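Local coordinates for squalene synthase HpnC (Alicyclobacillus acidocaldarius subsp. acidocaldarius, PDB 4HD1), which probably joins prenyl diphosphates head to head in the making of squalene-type isoprenoids, at residues 27-32 with 43-48; 52-57 with 67-72; 145-150 with 233-238. All coordinates share one frame; numbering follows the deposited sequence.

Interaction 1. Residues 27-32 with 43-48; sequences ENFSVV and HFYSVY. With SO4 (sulfate ion), chain B.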
loop_
_atom_site.group_PDB
_atom_site.type_symbol
_atom_site.label_atom_id
_atom_site.label_comp_id
_atom_site.label_asym_id
_atom_site.label_seq_id
_atom_site.Cartn_x
_atom_site.Cartn_y
_atom_site.Cartn_z
ATOM N N GLU A 27 -5.875 -4.464 -11.609
ATOM C CA GLU A 27 -5.598 -4.717 -13.026
ATOM C C GLU A 27 -4.229 -5.344 -13.278
ATOM O O GLU A 27 -4.061 -6.109 -14.223
ATOM C CB GLU A 27 -5.766 -3.442 -13.870
ATOM C CG GLU A 27 -5.038 -2.202 -13.358
ATOM C CD GLU A 27 -5.928 -1.287 -12.526
ATOM O OE1 GLU A 27 -6.435 -1.728 -11.472
ATOM O OE2 GLU A 27 -6.110 -0.116 -12.921
ATOM N N ASN A 28 -3.264 -5.032 -12.424
ATOM C CA ASN A 28 -1.901 -5.490 -12.630
ATOM C C ASN A 28 -1.481 -6.668 -11.763
ATOM O O ASN A 28 -0.285 -6.898 -11.574
ATOM C CB ASN A 28 -0.934 -4.325 -12.433
ATOM C CG ASN A 28 -0.910 -3.393 -13.620
ATOM O OD1 ASN A 28 -0.543 -3.793 -14.726
ATOM N ND2 ASN A 28 -1.300 -2.141 -13.402
ATOM N N PHE A 29 -2.449 -7.431 -11.260
ATOM C CA PHE A 29 -2.135 -8.442 -10.256
ATOM C C PHE A 29 -1.207 -9.558 -10.729
ATOM O O PHE A 29 -0.454 -10.113 -9.929
ATOM C CB PHE A 29 -3.382 -9.016 -9.593
ATOM C CG PHE A 29 -3.100 -9.643 -8.264
ATOM C CD1 PHE A 29 -3.024 -11.023 -8.131
ATOM C CD2 PHE A 29 -2.860 -8.848 -7.150
ATOM C CE1 PHE A 29 -2.738 -11.598 -6.903
ATOM C CE2 PHE A 29 -2.575 -9.418 -5.920
ATOM C CZ PHE A 29 -2.517 -10.796 -5.795
ATOM N N SER A 30 -1.244 -9.873 -12.021
ATOM C CA SER A 30 -0.326 -10.859 -12.591
ATOM C C SER A 30 1.143 -10.485 -12.409
ATOM O O SER A 30 1.992 -11.358 -12.292
ATOM C CB SER A 30 -0.622 -11.085 -14.068
ATOM O OG SER A 30 -1.715 -11.965 -14.226
ATOM N N VAL A 31 1.427 -9.185 -12.396
ATOM C CA VAL A 31 2.774 -8.677 -12.157
ATOM C C VAL A 31 3.078 -8.738 -10.663
ATOM O O VAL A 31 4.114 -9.261 -10.257
ATOM C CB VAL A 31 2.952 -7.228 -12.665
ATOM C CG1 VAL A 31 4.392 -6.769 -12.491
ATOM C CG2 VAL A 31 2.549 -7.111 -14.125
ATOM N N VAL A 32 2.155 -8.208 -9.860
ATOM C CA VAL A 32 2.268 -8.185 -8.392
ATOM C C VAL A 32 2.525 -9.583 -7.799
ATOM O O VAL A 32 3.142 -9.703 -6.734
ATOM C CB VAL A 32 1.019 -7.509 -7.742
ATOM C CG1 VAL A 32 1.006 -7.659 -6.222
ATOM C CG2 VAL A 32 0.945 -6.032 -8.114
ATOM N N HIS A 43 -2.795 -16.989 -0.357
ATOM C CA HIS A 43 -2.655 -16.015 0.714
ATOM C C HIS A 43 -2.549 -14.611 0.179
ATOM O O HIS A 43 -2.997 -13.660 0.827
ATOM C CB HIS A 43 -1.488 -16.392 1.610
ATOM C CG HIS A 43 -1.557 -17.820 2.102
ATOM N ND1 HIS A 43 -2.573 -18.273 2.868
ATOM C CD2 HIS A 43 -0.708 -18.908 1.887
ATOM C CE1 HIS A 43 -2.384 -19.580 3.136
ATOM N NE2 HIS A 43 -1.242 -19.968 2.534
ATOM N N PHE A 44 -1.981 -14.460 -1.018
ATOM C CA PHE A 44 -2.000 -13.165 -1.694
ATOM C C PHE A 44 -3.448 -12.761 -2.026
ATOM O O PHE A 44 -3.839 -11.616 -1.777
ATOM C CB PHE A 44 -1.068 -13.149 -2.919
ATOM C CG PHE A 44 0.346 -12.737 -2.591
ATOM C CD1 PHE A 44 1.183 -13.572 -1.849
ATOM C CD2 PHE A 44 0.839 -11.497 -2.997
ATOM C CE1 PHE A 44 2.483 -13.183 -1.532
ATOM C CE2 PHE A 44 2.135 -11.101 -2.687
ATOM C CZ PHE A 44 2.955 -11.946 -1.953
ATOM N N TYR A 45 -4.243 -13.710 -2.532
ATOM C CA TYR A 45 -5.628 -13.436 -2.899
ATOM C C TYR A 45 -6.470 -13.024 -1.700
ATOM O O TYR A 45 -7.256 -12.079 -1.801
ATOM C CB TYR A 45 -6.273 -14.616 -3.637
ATOM C CG TYR A 45 -5.633 -14.937 -4.971
ATOM C CD1 TYR A 45 -5.414 -13.939 -5.925
ATOM C CD2 TYR A 45 -5.258 -16.241 -5.287
ATOM C CE1 TYR A 45 -4.830 -14.231 -7.148
ATOM C CE2 TYR A 45 -4.672 -16.545 -6.513
ATOM C CZ TYR A 45 -4.457 -15.536 -7.438
ATOM O OH TYR A 45 -3.874 -15.826 -8.653
ATOM N N SER A 46 -6.294 -13.698 -0.565
ATOM C CA SER A 46 -7.093 -13.357 0.619
ATOM C C SER A 46 -6.678 -12.021 1.251
ATOM O O SER A 46 -7.529 -11.266 1.728
ATOM C CB SER A 46 -7.070 -14.478 1.657
ATOM O OG SER A 46 -5.755 -14.713 2.121
ATOM N N VAL A 47 -5.379 -11.726 1.246
ATOM C CA VAL A 47 -4.895 -10.457 1.786
ATOM C C VAL A 47 -5.329 -9.301 0.891
ATOM O O VAL A 47 -5.791 -8.263 1.381
ATOM C CB VAL A 47 -3.373 -10.462 1.995
ATOM C CG1 VAL A 47 -2.863 -9.060 2.287
ATOM C CG2 VAL A 47 -3.018 -11.406 3.135
ATOM N N TYR A 48 -5.208 -9.494 -0.418
ATOM C CA TYR A 48 -5.631 -8.467 -1.361
ATOM C C TYR A 48 -7.141 -8.257 -1.401
ATOM O O TYR A 48 -7.586 -7.107 -1.511
ATOM C CB TYR A 48 -5.021 -8.694 -2.743
ATOM C CG TYR A 48 -3.635 -8.100 -2.836
ATOM C CD1 TYR A 48 -3.447 -6.783 -3.264
ATOM C CD2 TYR A 48 -2.507 -8.833 -2.456
ATOM C CE1 TYR A 48 -2.177 -6.226 -3.336
ATOM C CE2 TYR A 48 -1.230 -8.283 -2.527
ATOM C CZ TYR A 48 -1.073 -6.984 -2.970
ATOM O OH TYR A 48 0.182 -6.428 -3.042
HETATM S S SO4 B . -3.728 -19.087 -9.761
HETATM O O1 SO4 B . -3.048 -20.412 -9.741
HETATM O O2 SO4 B . -5.041 -19.162 -9.048
HETATM O O3 SO4 B . -2.927 -18.044 -9.062
HETATM O O4 SO4 B . -3.876 -18.736 -11.214
#
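Phe29 sits at the middle of an aromatic cluster with Tyr45 and Tyr48. It joins the short helix 29-32 to helix 41-56, in the all-helical fold of the squalene/phytoene synthases. The Phe29 ring hangs across to the longer helix because CG is anti to the backbone N (chi1 -159°). The tight side of the contact is round this ring. Its edge points at one face of Tyr48 in a T-shaped (edge-to-face) pair, ring centroids 5.0 Å apart and planes at 73°. Phe29 CE2 is the leading atom, 3.5 Å from Tyr48 CD2, and it lies off-centre over the Tyr48 ring. Tyr45 meets Phe29 in another way: the rims touch, Phe29 CE1 to Tyr45 CE1 at 3.4 Å, and neither ring lies over the other. Phe44 CB closes in at the edge of the same ring, 4.0 Å from Phe29 CZ. Thr22 of helix 12-25 also touches Phe29, and Tyr26 meets Tyr48 edge-to-face. The contact is looser at Val32, which is partly exposed. It offers one methyl, CG1, to the phenol end of Tyr48, and the two side chains approach from opposite directions. No hydrogen bond links the segments; the contact is aromatic and apolar. Tyr45 carries its polar end past Phe29 to a sulfate, probably from the crystallisation liquor, which Arg19 NE and Ala3 N also bind. The hydrogen bond from Tyr45 OH to sulfate O3 measures 2.4 Å, a length too short to trust.

Interaction 2. Residues 52-57 with 67-72; sequences RGVDDL and AALDAY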
loop_
_atom_site.group_PDB
_atom_site.type_symbol
_atom_site.label_atom_id
_atom_site.label_comp_id
_atom_site.label_asym_id
_atom_site.label_seq_id
_atom_site.Cartn_x
_atom_site.Cartn_y
_atom_site.Cartn_z
ATOM N N ARG A 52 -9.048 -4.758 -0.847
ATOM C CA ARG A 52 -10.134 -4.326 -1.720
ATOM C C ARG A 52 -11.344 -3.894 -0.885
ATOM O O ARG A 52 -11.978 -2.881 -1.179
ATOM C CB ARG A 52 -10.531 -5.438 -2.700
ATOM C CG ARG A 52 -11.699 -5.073 -3.612
ATOM C CD ARG A 52 -12.593 -6.266 -3.913
ATOM N NE ARG A 52 -13.895 -5.847 -4.435
ATOM C CZ ARG A 52 -14.269 -5.919 -5.712
ATOM N NH1 ARG A 52 -13.446 -6.412 -6.634
ATOM N NH2 ARG A 52 -15.477 -5.501 -6.069
ATOM N N GLY A 53 -11.643 -4.668 0.156
ATOM C CA GLY A 53 -12.749 -4.372 1.065
ATOM C C GLY A 53 -12.601 -3.015 1.728
ATOM O O GLY A 53 -13.574 -2.283 1.859
ATOM N N VAL A 54 -11.380 -2.673 2.137
ATOM C CA VAL A 54 -11.115 -1.353 2.720
ATOM C C VAL A 54 -11.221 -0.245 1.659
ATOM O O VAL A 54 -11.776 0.820 1.934
ATOM C CB VAL A 54 -9.749 -1.274 3.452
ATOM C CG1 VAL A 54 -9.662 0.001 4.288
ATOM C CG2 VAL A 54 -9.531 -2.491 4.342
ATOM N N ASP A 55 -10.704 -0.502 0.457
ATOM C CA ASP A 55 -10.815 0.448 -0.658
ATOM C C ASP A 55 -12.265 0.812 -0.972
ATOM O O ASP A 55 -12.591 1.988 -1.121
ATOM C CB ASP A 55 -10.138 -0.097 -1.921
ATOM C CG ASP A 55 -8.616 -0.059 -1.847
ATOM O OD1 ASP A 55 -8.062 0.509 -0.879
ATOM O OD2 ASP A 55 -7.969 -0.600 -2.772
ATOM N N ASP A 56 -13.126 -0.201 -1.058
ATOM C CA ASP A 56 -14.546 -0.018 -1.392
ATOM C C ASP A 56 -15.301 0.884 -0.413
ATOM O O ASP A 56 -16.330 1.468 -0.761
ATOM C CB ASP A 56 -15.250 -1.373 -1.499
ATOM C CG ASP A 56 -14.921 -2.104 -2.787
ATOM O OD1 ASP A 56 -14.154 -1.570 -3.616
ATOM O OD2 ASP A 56 -15.437 -3.224 -2.975
ATOM N N LEU A 57 -14.785 0.994 0.806
ATOM C CA LEU A 57 -15.359 1.890 1.805
ATOM C C LEU A 57 -14.641 3.251 1.791
ATOM O O LEU A 57 -14.450 3.878 2.834
ATOM C CB LEU A 57 -15.324 1.232 3.194
ATOM C CG LEU A 57 -16.026 -0.142 3.332
ATOM C CD1 LEU A 57 -15.749 -0.756 4.698
ATOM C CD2 LEU A 57 -17.548 -0.057 3.081
ATOM N N ALA A 67 -18.892 3.772 10.540
ATOM C CA ALA A 67 -19.676 2.621 10.990
ATOM C C ALA A 67 -19.384 1.380 10.146
ATOM O O ALA A 67 -19.264 0.275 10.683
ATOM C CB ALA A 67 -21.163 2.946 10.980
ATOM N N ALA A 68 -19.260 1.576 8.832
ATOM C CA ALA A 68 -18.902 0.504 7.898
ATOM C C ALA A 68 -17.522 -0.073 8.223
ATOM O O ALA A 68 -17.345 -1.296 8.267
ATOM C CB ALA A 68 -18.952 1.010 6.458
ATOM N N LEU A 69 -16.560 0.816 8.468
ATOM C CA LEU A 69 -15.197 0.425 8.818
ATOM C C LEU A 69 -15.139 -0.280 10.165
ATOM O O LEU A 69 -14.374 -1.233 10.330
ATOM C CB LEU A 69 -14.259 1.636 8.824
ATOM C CG LEU A 69 -13.854 2.251 7.483
ATOM C CD1 LEU A 69 -13.087 3.532 7.744
ATOM C CD2 LEU A 69 -13.027 1.292 6.635
ATOM N N ASP A 70 -15.945 0.194 11.117
ATOM C CA ASP A 70 -16.082 -0.453 12.425
ATOM C C ASP A 70 -16.615 -1.877 12.289
ATOM O O ASP A 70 -16.131 -2.789 12.959
ATOM C CB ASP A 70 -16.998 0.360 13.350
ATOM C CG ASP A 70 -16.330 1.616 13.900
ATOM O OD1 ASP A 70 -15.207 1.966 13.460
ATOM O OD2 ASP A 70 -16.941 2.264 14.776
ATOM N N ALA A 71 -17.608 -2.061 11.421
ATOM C CA ALA A 71 -18.166 -3.385 11.161
ATOM C C ALA A 71 -17.137 -4.263 10.457
ATOM O O ALA A 71 -17.057 -5.468 10.713
ATOM C CB ALA A 71 -19.438 -3.279 10.333
ATOM N N TYR A 72 -16.345 -3.647 9.581
ATOM C CA TYR A 72 -15.313 -4.361 8.833
ATOM C C TYR A 72 -14.186 -4.781 9.773
ATOM O O TYR A 72 -13.602 -5.858 9.619
ATOM C CB TYR A 72 -14.786 -3.485 7.700
ATOM C CG TYR A 72 -14.082 -4.235 6.592
ATOM C CD1 TYR A 72 -14.804 -4.927 5.616
ATOM C CD2 TYR A 72 -12.689 -4.230 6.503
ATOM C CE1 TYR A 72 -14.153 -5.604 4.590
ATOM C CE2 TYR A 72 -12.030 -4.903 5.484
ATOM C CZ TYR A 72 -12.764 -5.586 4.532
ATOM O OH TYR A 72 -12.094 -6.245 3.526
#
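Tyr72 reaches from helix 65-81 across to the C-terminal end of helix 41-56, and its hydroxyl comes to rest against the backbone of Gly53. The short helical segments 52-56 and 67-72 run nearly antiparallel, at 164°, and their axes approach to 10.8 Å. With chi1 at -160° the tyrosine ring extends away from its own backbone N and over to the neighbouring helix. Tyr72 OH lies 3.2 Å from Gly53 CA. A CB on Gly53 would collide with that oxygen, so the close approach depends on the missing side chain. Val54 crosses the tyrosine at about a right angle, with Val54 CG2 3.7 Å from Tyr72 CE2. Leu57 and Leu69 slide past each other in opposite directions, and Leu57 CD1 meets Leu69 CD2 at 3.9 Å. The other methyl, Leu57 CD2, packs on Ala68 CB at 3.8 Å. The phenol's hydrogen bond is with Phe50 O, one turn back in helix 41-56. A phenylalanine in place of Tyr72 would probably leave the Phe50 carbonyl without this donor and open a gap beside Gly53. Next to the contact, Asp55 and Asp56 lie in a DDLGD sequence, consistent with the family's first aspartate-rich motif. Helix 104-118 flanks the pair: Asn113 touches both Val54 and Leu69. Arg114 and Gln117 also touch Leu69, and Arg114 is salt-bridged to Asp70 as well.

Interaction 3. Residues 145-150 with 233-238; sequences GIFGCL and LVPPRL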
loop_
_atom_site.group_PDB
_atom_site.type_symbol
_atom_site.label_atom_id
_atom_site.label_comp_id
_atom_site.label_asym_id
_atom_site.label_seq_id
_atom_site.Cartn_x
_atom_site.Cartn_y
_atom_site.Cartn_z
ATOM N N GLY A 145 5.235 -11.689 6.049
ATOM C CA GLY A 145 4.531 -12.679 6.861
ATOM C C GLY A 145 4.174 -13.928 6.079
ATOM O O GLY A 145 4.365 -15.052 6.569
ATOM N N ILE A 146 3.674 -13.736 4.856
ATOM C CA ILE A 146 3.287 -14.860 3.992
ATOM C C ILE A 146 4.496 -15.742 3.672
ATOM O O ILE A 146 4.383 -16.964 3.662
ATOM C CB ILE A 146 2.555 -14.388 2.710
ATOM C CG1 ILE A 146 1.190 -13.776 3.075
ATOM C CG2 ILE A 146 2.369 -15.544 1.728
ATOM C CD1 ILE A 146 0.468 -13.094 1.927
ATOM N N PHE A 147 5.651 -15.113 3.462
ATOM C CA PHE A 147 6.901 -15.813 3.145
ATOM C C PHE A 147 7.713 -16.304 4.354
ATOM O O PHE A 147 8.797 -16.850 4.174
ATOM C CB PHE A 147 7.795 -14.909 2.288
ATOM C CG PHE A 147 7.472 -14.942 0.823
ATOM C CD1 PHE A 147 8.089 -15.872 -0.018
ATOM C CD2 PHE A 147 6.550 -14.047 0.275
ATOM C CE1 PHE A 147 7.798 -15.910 -1.376
ATOM C CE2 PHE A 147 6.261 -14.078 -1.084
ATOM C CZ PHE A 147 6.883 -15.015 -1.910
ATOM N N GLY A 148 7.205 -16.107 5.571
ATOM C CA GLY A 148 7.945 -16.457 6.794
ATOM C C GLY A 148 9.157 -15.571 7.071
ATOM O O GLY A 148 10.182 -16.042 7.581
ATOM N N CYS A 149 9.039 -14.287 6.745
ATOM C CA CYS A 149 10.157 -13.356 6.875
ATOM C C CYS A 149 9.859 -12.151 7.758
ATOM O O CYS A 149 10.559 -11.142 7.680
ATOM C CB CYS A 149 10.603 -12.871 5.492
ATOM S SG CYS A 149 11.327 -14.172 4.477
ATOM N N LEU A 150 8.838 -12.247 8.604
ATOM C CA LEU A 150 8.418 -11.079 9.384
ATOM C C LEU A 150 9.062 -10.966 10.775
ATOM O O LEU A 150 8.629 -11.602 11.740
ATOM C CB LEU A 150 6.887 -10.974 9.458
ATOM C CG LEU A 150 6.324 -9.693 10.091
ATOM C CD1 LEU A 150 6.845 -8.419 9.430
ATOM C CD2 LEU A 150 4.799 -9.727 10.077
ATOM N N LEU A 233 17.882 -10.808 2.125
ATOM C CA LEU A 233 17.497 -11.416 3.404
ATOM C C LEU A 233 16.246 -12.292 3.315
ATOM O O LEU A 233 15.693 -12.708 4.346
ATOM C CB LEU A 233 17.291 -10.321 4.463
ATOM C CG LEU A 233 18.383 -9.257 4.656
ATOM C CD1 LEU A 233 17.973 -8.255 5.726
ATOM C CD2 LEU A 233 19.715 -9.896 5.022
ATOM N N VAL A 234 15.803 -12.572 2.089
ATOM C CA VAL A 234 14.545 -13.292 1.866
ATOM C C VAL A 234 14.719 -14.387 0.809
ATOM O O VAL A 234 15.713 -14.365 0.080
ATOM C CB VAL A 234 13.400 -12.322 1.472
ATOM C CG1 VAL A 234 13.129 -11.338 2.599
ATOM C CG2 VAL A 234 13.721 -11.576 0.181
ATOM N N PRO A 235 13.768 -15.348 0.721
ATOM C CA PRO A 235 13.848 -16.346 -0.357
ATOM C C PRO A 235 13.932 -15.665 -1.735
ATOM O O PRO A 235 13.349 -14.588 -1.912
ATOM C CB PRO A 235 12.538 -17.128 -0.208
ATOM C CG PRO A 235 12.175 -16.986 1.233
ATOM C CD PRO A 235 12.616 -15.599 1.611
ATOM N N PRO A 236 14.670 -16.265 -2.693
ATOM C CA PRO A 236 14.891 -15.626 -4.011
ATOM C C PRO A 236 13.605 -15.217 -4.763
ATOM O O PRO A 236 13.592 -14.198 -5.459
ATOM C CB PRO A 236 15.688 -16.675 -4.812
ATOM C CG PRO A 236 16.044 -17.775 -3.868
ATOM C CD PRO A 236 15.476 -17.490 -2.507
ATOM N N ARG A 237 12.537 -15.994 -4.611
ATOM C CA ARG A 237 11.245 -15.634 -5.195
ATOM C C ARG A 237 10.724 -14.298 -4.644
ATOM O O ARG A 237 10.317 -13.426 -5.416
ATOM C CB ARG A 237 10.222 -16.744 -4.976
ATOM C CG ARG A 237 10.533 -18.039 -5.707
ATOM C CD ARG A 237 9.799 -18.086 -7.027
ATOM N NE ARG A 237 9.277 -19.423 -7.309
ATOM C CZ ARG A 237 8.149 -19.667 -7.969
ATOM N NH1 ARG A 237 7.398 -18.662 -8.407
ATOM N NH2 ARG A 237 7.764 -20.921 -8.176
ATOM N N LEU A 238 10.749 -14.128 -3.322
ATOM C CA LEU A 238 10.379 -12.841 -2.732
ATOM C C LEU A 238 11.383 -11.740 -3.110
ATOM O O LEU A 238 10.987 -10.593 -3.353
ATOM C CB LEU A 238 10.206 -12.940 -1.206
ATOM C CG LEU A 238 9.847 -11.649 -0.441
ATOM C CD1 LEU A 238 8.638 -10.939 -1.034
ATOM C CD2 LEU A 238 9.616 -11.938 1.034
#
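Phe147 and Leu238 form the main contact between the turn that ends helix 137-146 and the start of helix 236-257. It is a CH-pi interaction. Leu238 CB stands over the centre of the Phe147 ring, 3.7 Å from the centroid and 7° off the ring normal. The two methyls of Leu238 reach the rim of the ring on the same side: Leu238 CD2 is 3.7 Å from Phe147 CG, and Leu238 CD1 is 3.9 Å from Phe147 CE2. A fully extended first torsion (chi1 179°) carries these methyls across to the phenylalanine. More marginal are Pro235 CG to Phe147 CD1 and Arg237 CB to Phe147 CE1, each 4.4 Å. The polar end of Arg237 turns elsewhere, its NH1 bonded to Phe35 O.

The second kind of contact is made by sulfur. Cys149 SG lies 3.5 Å from Pro235 CD and 3.8 Å from Val234 CG1, so the thiol packs on carbon at the turn before helix 236-257. Leu144 and Arg154 also touch this cysteine. No hydrogen bond crosses between the segments.

Backbone features shape both sides. Gly148 has a positive phi and ends helix 137-146 in a Schellman motif. Phe147 and Cys149, before and after the glycine, both reach 233-238. Pro235 holds the N-cap position of helix 236-257. The Schellman-terminated C-terminal end of helix 137-146 thus meets the N-terminal end of helix 236-257 in the all-helical squalene/phytoene synthase fold.

How the interactions relate
The three contacts come in series along the chain, all in the one squalene/phytoene synthase fold. Interactions 1 and 2 share helix 41-56: 43-48 lies in its first half and 52-57 at its C-terminal end. Their centres are about 19 Å apart; their segments follow closely on that helix but make no other contact. Interaction 3 lies about 16 Å from interaction 1, centre to centre, and does touch it: Phe44 packs on both Ile146 and Phe147, and Val47 on Ile146. Interactions 2 and 3 are separate, with nearest atoms about 13 Å apart. Helix 41-56 therefore connects the helix 65-81 side of the fold with the junction of helices 137-146 and 236-257.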